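Local coordinates for motility-associated killing factor MakB (PDB 6W1W), which probably acts as one component of a three-part cytotoxin, structurally similar to alpha-pore-forming toxins, made by Vibrio cholerae, at residues 61-64 / 65-69; 127-130 / 131-135; 298-302 / 303-307. All coordinates share one frame; numbering follows the deposited sequence.

Contact 1 (61-64 / 65-69); sequences VMNE and FMQQK
The Phe65 ring and the methyl end of Met62 lie against each other about one helical turn apart. At the edge of the ring, close to its plane, sits Met62 O, 3.4 Å from Phe65 CD1. Met62 CE touches the same part of the ring, 3.5 Å from CD1 of Phe65 and 3.8 Å from its CE1. The methionine's CG stands beside the backbone N (chi1 -55°), and further bends at chi2 and chi3 carry CE round to the ring. A second pair of flat groups, the amides of Asn63 and Gln67, four residues apart, stand with planes 79° apart, so they are turned nearly perpendicular rather than stacked. In the backbone Met66 N donates to Met62 O at 2.8 Å with an N-H...O angle of 158°, an i to i+4 helical bond. Past Met66 the helix loosens into a short turn, in which Phe65 O accepts from both Gln68 N (2.8 Å) and Lys69 N (3.0 Å) before helix 69-90 sets in. This is a break between two consecutive helices of the long bundle, bridged by backbone bonds. Glu64, extended along its chain, carries its carboxylate off to a salt bridge with Lys130. Helix 9-35 touches the site through Tyr29 on Met62 and Ile26 on Phe65. Helix 100-151 packs against it too, with Phe128 and Ser131 meeting Phe65, and Ala135 meeting Met62.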
loop_
_atom_site.group_PDB
_atom_site.type_symbol
_atom_site.label_atom_id
_atom_site.label_comp_id
_atom_site.label_asym_id
_atom_site.label_seq_id
_atom_site.Cartn_x
_atom_site.Cartn_y
_atom_site.Cartn_z
ATOM N N VAL A 61 -10.111 -13.924 -3.829
ATOM C CA VAL A 61 -9.089 -14.286 -2.854
ATOM C C VAL A 61 -8.732 -13.085 -1.986
ATOM O O VAL A 61 -8.511 -13.216 -0.776
ATOM C CB VAL A 61 -7.858 -14.866 -3.575
ATOM C CG1 VAL A 61 -6.614 -14.699 -2.732
ATOM C CG2 VAL A 61 -8.084 -16.336 -3.902
ATOM N N MET A 62 -8.698 -11.893 -2.580
ATOM C CA MET A 62 -8.335 -10.693 -1.837
ATOM C C MET A 62 -9.491 -10.112 -1.036
ATOM O O MET A 62 -9.250 -9.254 -0.178
ATOM C CB MET A 62 -7.787 -9.632 -2.791
ATOM C CG MET A 62 -6.625 -10.125 -3.627
ATOM S SD MET A 62 -5.335 -10.882 -2.616
ATOM C CE MET A 62 -4.784 -9.479 -1.647
ATOM N N ASN A 63 -10.726 -10.562 -1.282
ATOM C CA ASN A 63 -11.882 -10.044 -0.556
ATOM C C ASN A 63 -11.763 -10.242 0.949
ATOM O O ASN A 63 -12.386 -9.501 1.717
ATOM C CB ASN A 63 -13.162 -10.711 -1.065
ATOM C CG ASN A 63 -14.416 -10.101 -0.471
ATOM O OD1 ASN A 63 -14.879 -10.515 0.592
ATOM N ND2 ASN A 63 -14.974 -9.110 -1.159
ATOM N N GLU A 64 -10.977 -11.223 1.390
ATOM C CA GLU A 64 -10.799 -11.434 2.822
ATOM C C GLU A 64 -9.985 -10.304 3.442
ATOM O O GLU A 64 -10.391 -9.711 4.448
ATOM C CB GLU A 64 -10.129 -12.785 3.072
ATOM C CG GLU A 64 -9.892 -13.097 4.537
ATOM C CD GLU A 64 -8.911 -14.237 4.729
ATOM O OE1 GLU A 64 -8.368 -14.730 3.717
ATOM O OE2 GLU A 64 -8.682 -14.634 5.892
ATOM N N PHE A 65 -8.832 -9.991 2.847
ATOM C CA PHE A 65 -8.010 -8.894 3.348
ATOM C C PHE A 65 -8.655 -7.538 3.074
ATOM O O PHE A 65 -8.546 -6.622 3.898
ATOM C CB PHE A 65 -6.607 -8.977 2.733
ATOM C CG PHE A 65 -6.156 -7.716 2.038
ATOM C CD1 PHE A 65 -6.457 -7.496 0.699
ATOM C CD2 PHE A 65 -5.403 -6.766 2.712
ATOM C CE1 PHE A 65 -6.038 -6.342 0.054
ATOM C CE2 PHE A 65 -4.979 -5.611 2.072
ATOM C CZ PHE A 65 -5.297 -5.400 0.741
ATOM N N MET A 66 -9.344 -7.404 1.935
ATOM C CA MET A 66 -9.944 -6.128 1.545
ATOM C C MET A 66 -10.860 -5.568 2.626
ATOM O O MET A 66 -10.942 -4.347 2.797
ATOM C CB MET A 66 -10.719 -6.300 0.231
ATOM C CG MET A 66 -11.661 -5.152 -0.130
ATOM S SD MET A 66 -12.797 -5.547 -1.482
ATOM C CE MET A 66 -13.906 -4.141 -1.412
ATOM N N GLN A 67 -11.544 -6.435 3.370
ATOM C CA GLN A 67 -12.444 -5.996 4.427
ATOM C C GLN A 67 -11.757 -5.897 5.785
ATOM O O GLN A 67 -12.384 -5.452 6.752
ATOM C CB GLN A 67 -13.652 -6.933 4.508
ATOM C CG GLN A 67 -14.430 -7.021 3.200
ATOM C CD GLN A 67 -15.629 -7.947 3.281
ATOM O OE1 GLN A 67 -16.187 -8.349 2.259
ATOM N NE2 GLN A 67 -16.035 -8.289 4.500
ATOM N N GLN A 68 -10.489 -6.288 5.881
ATOM C CA GLN A 68 -9.714 -6.069 7.094
ATOM C C GLN A 68 -8.792 -4.860 7.003
ATOM O O GLN A 68 -8.325 -4.381 8.042
ATOM C CB GLN A 68 -8.881 -7.312 7.427
ATOM C CG GLN A 68 -9.700 -8.470 7.967
ATOM C CD GLN A 68 -10.444 -8.109 9.239
ATOM O OE1 GLN A 68 -9.834 -7.825 10.272
ATOM N NE2 GLN A 68 -11.771 -8.111 9.169
ATOM N N LYS A 69 -8.525 -4.362 5.794
ATOM C CA LYS A 69 -7.632 -3.215 5.639
ATOM C C LYS A 69 -8.132 -1.971 6.365
ATOM O O LYS A 69 -7.356 -1.389 7.140
ATOM C CB LYS A 69 -7.393 -2.961 4.146
ATOM C CG LYS A 69 -7.174 -1.508 3.759
ATOM C CD LYS A 69 -7.338 -1.316 2.253
ATOM C CE LYS A 69 -8.676 -1.867 1.770
ATOM N NZ LYS A 69 -8.826 -1.807 0.290
#

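Contact 2 (127-130 / 131-135); sequences VFTK and SYNQA
Val127 O accepts from Ser131 N at 3.2 Å, with an N-H...O angle of 165°. Phe128 comes next, and its O takes the N-H of Tyr132 at 2.8 Å. Ser131 OG turns back between these two carbonyls, 3.0 Å from Phe128 O and 3.2 Å from Val127 O; its single proton could go to either. With chi1 53°, OG sits between Ser131's own N and carbonyl carbon, which turns it back along the helix, so a buried serine spends its polar end on its own helix. The same OG lies at the edge of the Phe128 ring, near the ring plane. Thr129 sends its OG1 backward to Gln125 O. Lys130 O receives Gln134 N at 2.9 Å, while the CB and CG of Gln134 fold alongside that oxygen. All this lies inside the long helix 100-151. Phe128 meets Phe23 of helix 9-35 edge-to-face and packs on Ile276 of helix 276-302, Val61 of helix 46-66 touches Gln134, and Tyr132 lies against the loop residues Phe273 and Leu274 while its hydroxyl hydrogen-bonds Glu271.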
loop_
_atom_site.group_PDB
_atom_site.type_symbol
_atom_site.label_atom_id
_atom_site.label_comp_id
_atom_site.label_asym_id
_atom_site.label_seq_id
_atom_site.Cartn_x
_atom_site.Cartn_y
_atom_site.Cartn_z
ATOM N N VAL A 127 -2.001 -11.178 9.405
ATOM C CA VAL A 127 -3.078 -11.068 8.428
ATOM C C VAL A 127 -2.515 -10.725 7.055
ATOM O O VAL A 127 -2.951 -11.273 6.037
ATOM C CB VAL A 127 -4.117 -10.034 8.892
ATOM C CG1 VAL A 127 -5.284 -9.995 7.919
ATOM C CG2 VAL A 127 -4.601 -10.364 10.294
ATOM N N PHE A 128 -1.532 -9.819 7.002
ATOM C CA PHE A 128 -0.920 -9.474 5.722
ATOM C C PHE A 128 -0.080 -10.623 5.177
ATOM O O PHE A 128 -0.066 -10.865 3.964
ATOM C CB PHE A 128 -0.072 -8.212 5.867
ATOM C CG PHE A 128 -0.882 -6.950 6.001
ATOM C CD1 PHE A 128 -0.339 -5.816 6.583
ATOM C CD2 PHE A 128 -2.191 -6.902 5.547
ATOM C CE1 PHE A 128 -1.088 -4.657 6.713
ATOM C CE2 PHE A 128 -2.949 -5.746 5.670
ATOM C CZ PHE A 128 -2.397 -4.621 6.255
ATOM N N THR A 129 0.622 -11.347 6.052
ATOM C CA THR A 129 1.432 -12.468 5.592
ATOM C C THR A 129 0.571 -13.548 4.952
ATOM O O THR A 129 1.031 -14.263 4.054
ATOM C CB THR A 129 2.241 -13.046 6.756
ATOM O OG1 THR A 129 2.885 -11.981 7.467
ATOM C CG2 THR A 129 3.309 -14.002 6.239
ATOM N N LYS A 130 -0.684 -13.671 5.381
ATOM C CA LYS A 130 -1.569 -14.643 4.755
ATOM C C LYS A 130 -2.089 -14.135 3.415
ATOM O O LYS A 130 -2.094 -14.877 2.425
ATOM C CB LYS A 130 -2.722 -14.988 5.698
ATOM C CG LYS A 130 -3.456 -16.261 5.314
ATOM C CD LYS A 130 -4.621 -16.533 6.245
ATOM C CE LYS A 130 -5.598 -15.371 6.241
ATOM N NZ LYS A 130 -6.815 -15.649 7.052
ATOM N N SER A 131 -2.506 -12.869 3.356
ATOM C CA SER A 131 -2.992 -12.298 2.103
ATOM C C SER A 131 -1.884 -12.124 1.069
ATOM O O SER A 131 -2.173 -12.072 -0.133
ATOM C CB SER A 131 -3.671 -10.957 2.371
ATOM O OG SER A 131 -2.820 -10.103 3.110
ATOM N N TYR A 132 -0.624 -12.029 1.501
ATOM C CA TYR A 132 0.473 -12.039 0.539
ATOM C C TYR A 132 0.548 -13.381 -0.179
ATOM O O TYR A 132 0.565 -13.440 -1.416
ATOM C CB TYR A 132 1.803 -11.727 1.231
ATOM C CG TYR A 132 3.016 -12.002 0.360
ATOM C CD1 TYR A 132 3.368 -11.136 -0.671
ATOM C CD2 TYR A 132 3.806 -13.130 0.568
ATOM C CE1 TYR A 132 4.470 -11.384 -1.469
ATOM C CE2 TYR A 132 4.910 -13.386 -0.226
ATOM C CZ TYR A 132 5.236 -12.511 -1.242
ATOM O OH TYR A 132 6.332 -12.761 -2.033
ATOM N N ASN A 133 0.583 -14.475 0.589
ATOM C CA ASN A 133 0.647 -15.806 -0.008
ATOM C C ASN A 133 -0.616 -16.122 -0.797
ATOM O O ASN A 133 -0.556 -16.821 -1.816
ATOM C CB ASN A 133 0.871 -16.861 1.077
ATOM C CG ASN A 133 2.213 -16.713 1.772
ATOM O OD1 ASN A 133 2.282 -16.577 2.995
ATOM N ND2 ASN A 133 3.290 -16.752 0.994
ATOM N N GLN A 134 -1.763 -15.618 -0.341
ATOM C CA GLN A 134 -2.995 -15.775 -1.102
ATOM C C GLN A 134 -2.907 -15.056 -2.443
ATOM O O GLN A 134 -3.252 -15.622 -3.487
ATOM C CB GLN A 134 -4.179 -15.269 -0.276
ATOM C CG GLN A 134 -4.636 -16.262 0.773
ATOM C CD GLN A 134 -4.755 -17.656 0.193
ATOM O OE1 GLN A 134 -3.922 -18.529 0.450
ATOM N NE2 GLN A 134 -5.787 -17.867 -0.616
ATOM N N ALA A 135 -2.427 -13.806 -2.432
ATOM C CA ALA A 135 -2.245 -13.064 -3.677
ATOM C C ALA A 135 -1.185 -13.714 -4.557
ATOM O O ALA A 135 -1.324 -13.753 -5.785
ATOM C CB ALA A 135 -1.879 -11.613 -3.371
#

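Contact 3 (298-302 / 303-307); sequences INALQ and SGSDP
Ser305 folds back over the last turn of the helix onto Ala300. Its CB lies next to Ala300 O. Beyond it OG, set beside the serine's own backbone N by a chi1 of -51°, donates to the same oxygen at 2.8 Å, with the hydroxyl tilted 33° from the carbonyl plane; it also lies 3.8 Å from Ala300 CB. Ser305 N bonds Ala300 O as well, at 3.0 Å, so OG and N of one residue supply two bonds to a single carbonyl. That backbone bond, together with Gly304 N to Leu301 O (3.0 Å), makes a Schellman motif closing helix 276-302. Gly304 turns the chain with a positive phi of 103°, where a CB would press on the preceding carbonyl oxygen. Earlier in the turn Ser303 N bonds Asn299 O, and Ser303 OG stands 3.1 Å from both Asn299 O and Ala300 O, its proton not assignable to one of them. Apolar contact continues past the cap: Leu301 CD2 meets Pro307 CB at 4.2 Å, while Leu310 also touches Leu301 and Ala300, and Ile104 of helix 100-151 packs on Leu301.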
loop_
_atom_site.group_PDB
_atom_site.type_symbol
_atom_site.label_atom_id
_atom_site.label_comp_id
_atom_site.label_asym_id
_atom_site.label_seq_id
_atom_site.Cartn_x
_atom_site.Cartn_y
_atom_site.Cartn_z
ATOM N N ILE A 298 8.075 -0.063 37.301
ATOM C CA ILE A 298 7.192 -0.703 38.271
ATOM C C ILE A 298 7.996 -1.537 39.261
ATOM O O ILE A 298 7.758 -1.482 40.474
ATOM C CB ILE A 298 6.127 -1.550 37.553
ATOM C CG1 ILE A 298 5.197 -0.651 36.738
ATOM C CG2 ILE A 298 5.332 -2.364 38.560
ATOM C CD1 ILE A 298 4.173 -1.410 35.919
ATOM N N ASN A 299 8.967 -2.307 38.763
ATOM C CA ASN A 299 9.816 -3.100 39.647
ATOM C C ASN A 299 10.575 -2.210 40.623
ATOM O O ASN A 299 10.737 -2.561 41.797
ATOM C CB ASN A 299 10.795 -3.942 38.829
ATOM C CG ASN A 299 10.098 -4.837 37.819
ATOM O OD1 ASN A 299 8.893 -4.718 37.586
ATOM N ND2 ASN A 299 10.860 -5.735 37.205
ATOM N N ALA A 300 11.049 -1.054 40.153
ATOM C CA ALA A 300 11.783 -0.150 41.031
ATOM C C ALA A 300 10.865 0.474 42.074
ATOM O O ALA A 300 11.278 0.695 43.219
ATOM C CB ALA A 300 12.478 0.933 40.207
ATOM N N LEU A 301 9.617 0.768 41.702
ATOM C CA LEU A 301 8.668 1.297 42.677
ATOM C C LEU A 301 8.249 0.227 43.678
ATOM O O LEU A 301 8.178 0.491 44.884
ATOM C CB LEU A 301 7.441 1.863 41.966
ATOM C CG LEU A 301 7.615 3.117 41.112
ATOM C CD1 LEU A 301 6.424 3.279 40.183
ATOM C CD2 LEU A 301 7.795 4.356 41.984
ATOM N N GLN A 302 7.965 -0.986 43.192
ATOM C CA GLN A 302 7.521 -2.059 44.074
ATOM C C GLN A 302 8.623 -2.493 45.026
ATOM O O GLN A 302 8.334 -3.009 46.109
ATOM C CB GLN A 302 7.039 -3.255 43.254
ATOM C CG GLN A 302 5.568 -3.182 42.885
ATOM C CD GLN A 302 5.186 -4.137 41.772
ATOM O OE1 GLN A 302 6.046 -4.733 41.120
ATOM N NE2 GLN A 302 3.885 -4.282 41.543
ATOM N N SER A 303 9.883 -2.307 44.643
ATOM C CA SER A 303 10.980 -2.655 45.532
ATOM C C SER A 303 11.298 -1.550 46.531
ATOM O O SER A 303 12.142 -1.759 47.408
ATOM C CB SER A 303 12.223 -3.009 44.714
ATOM O OG SER A 303 12.738 -1.868 44.060
ATOM N N GLY A 304 10.643 -0.397 46.434
ATOM C CA GLY A 304 10.779 0.647 47.429
ATOM C C GLY A 304 11.653 1.825 47.057
ATOM O O GLY A 304 11.941 2.655 47.927
ATOM N N SER A 305 12.084 1.928 45.803
ATOM C CA SER A 305 12.887 3.071 45.389
ATOM C C SER A 305 12.117 4.368 45.606
ATOM O O SER A 305 10.915 4.449 45.335
ATOM C CB SER A 305 13.285 2.940 43.917
ATOM O OG SER A 305 13.867 1.675 43.656
ATOM N N ASP A 306 12.816 5.375 46.122
ATOM C CA ASP A 306 12.281 6.723 46.207
ATOM C C ASP A 306 11.812 7.167 44.822
ATOM O O ASP A 306 12.607 7.140 43.869
ATOM C CB ASP A 306 13.349 7.681 46.740
ATOM C CG ASP A 306 12.765 8.975 47.294
ATOM O OD1 ASP A 306 11.709 9.424 46.798
ATOM O OD2 ASP A 306 13.370 9.548 48.228
ATOM N N PRO A 307 10.542 7.547 44.660
ATOM C CA PRO A 307 10.060 7.946 43.327
ATOM C C PRO A 307 10.759 9.177 42.779
ATOM O O PRO A 307 10.760 9.384 41.558
ATOM C CB PRO A 307 8.563 8.209 43.556
ATOM C CG PRO A 307 8.233 7.472 44.819
ATOM C CD PRO A 307 9.465 7.545 45.662
#

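Overall arrangement
Along the chain the contacts come in series: 61-69, then 127-135, then 298-307. Contacts 1 and 2 are neighbours, their centres 10 Å apart, and they join helix 46-66 to helix 100-151 through a salt bridge and apolar side chains. Contact 3 is remote, its centre about 45 Å from that of contact 2 and 47 Å from that of contact 1. Two helices still link it to contact 2: helix 100-151, which carries contact 2 and touches contact 3, and helix 276-302, which starts beside contact 2 and ends in contact 3. The elongated helical bundle thus has a helix junction part-way along it and a capped helix end near one extremity, consistent with the likeness to alpha-pore-forming toxins.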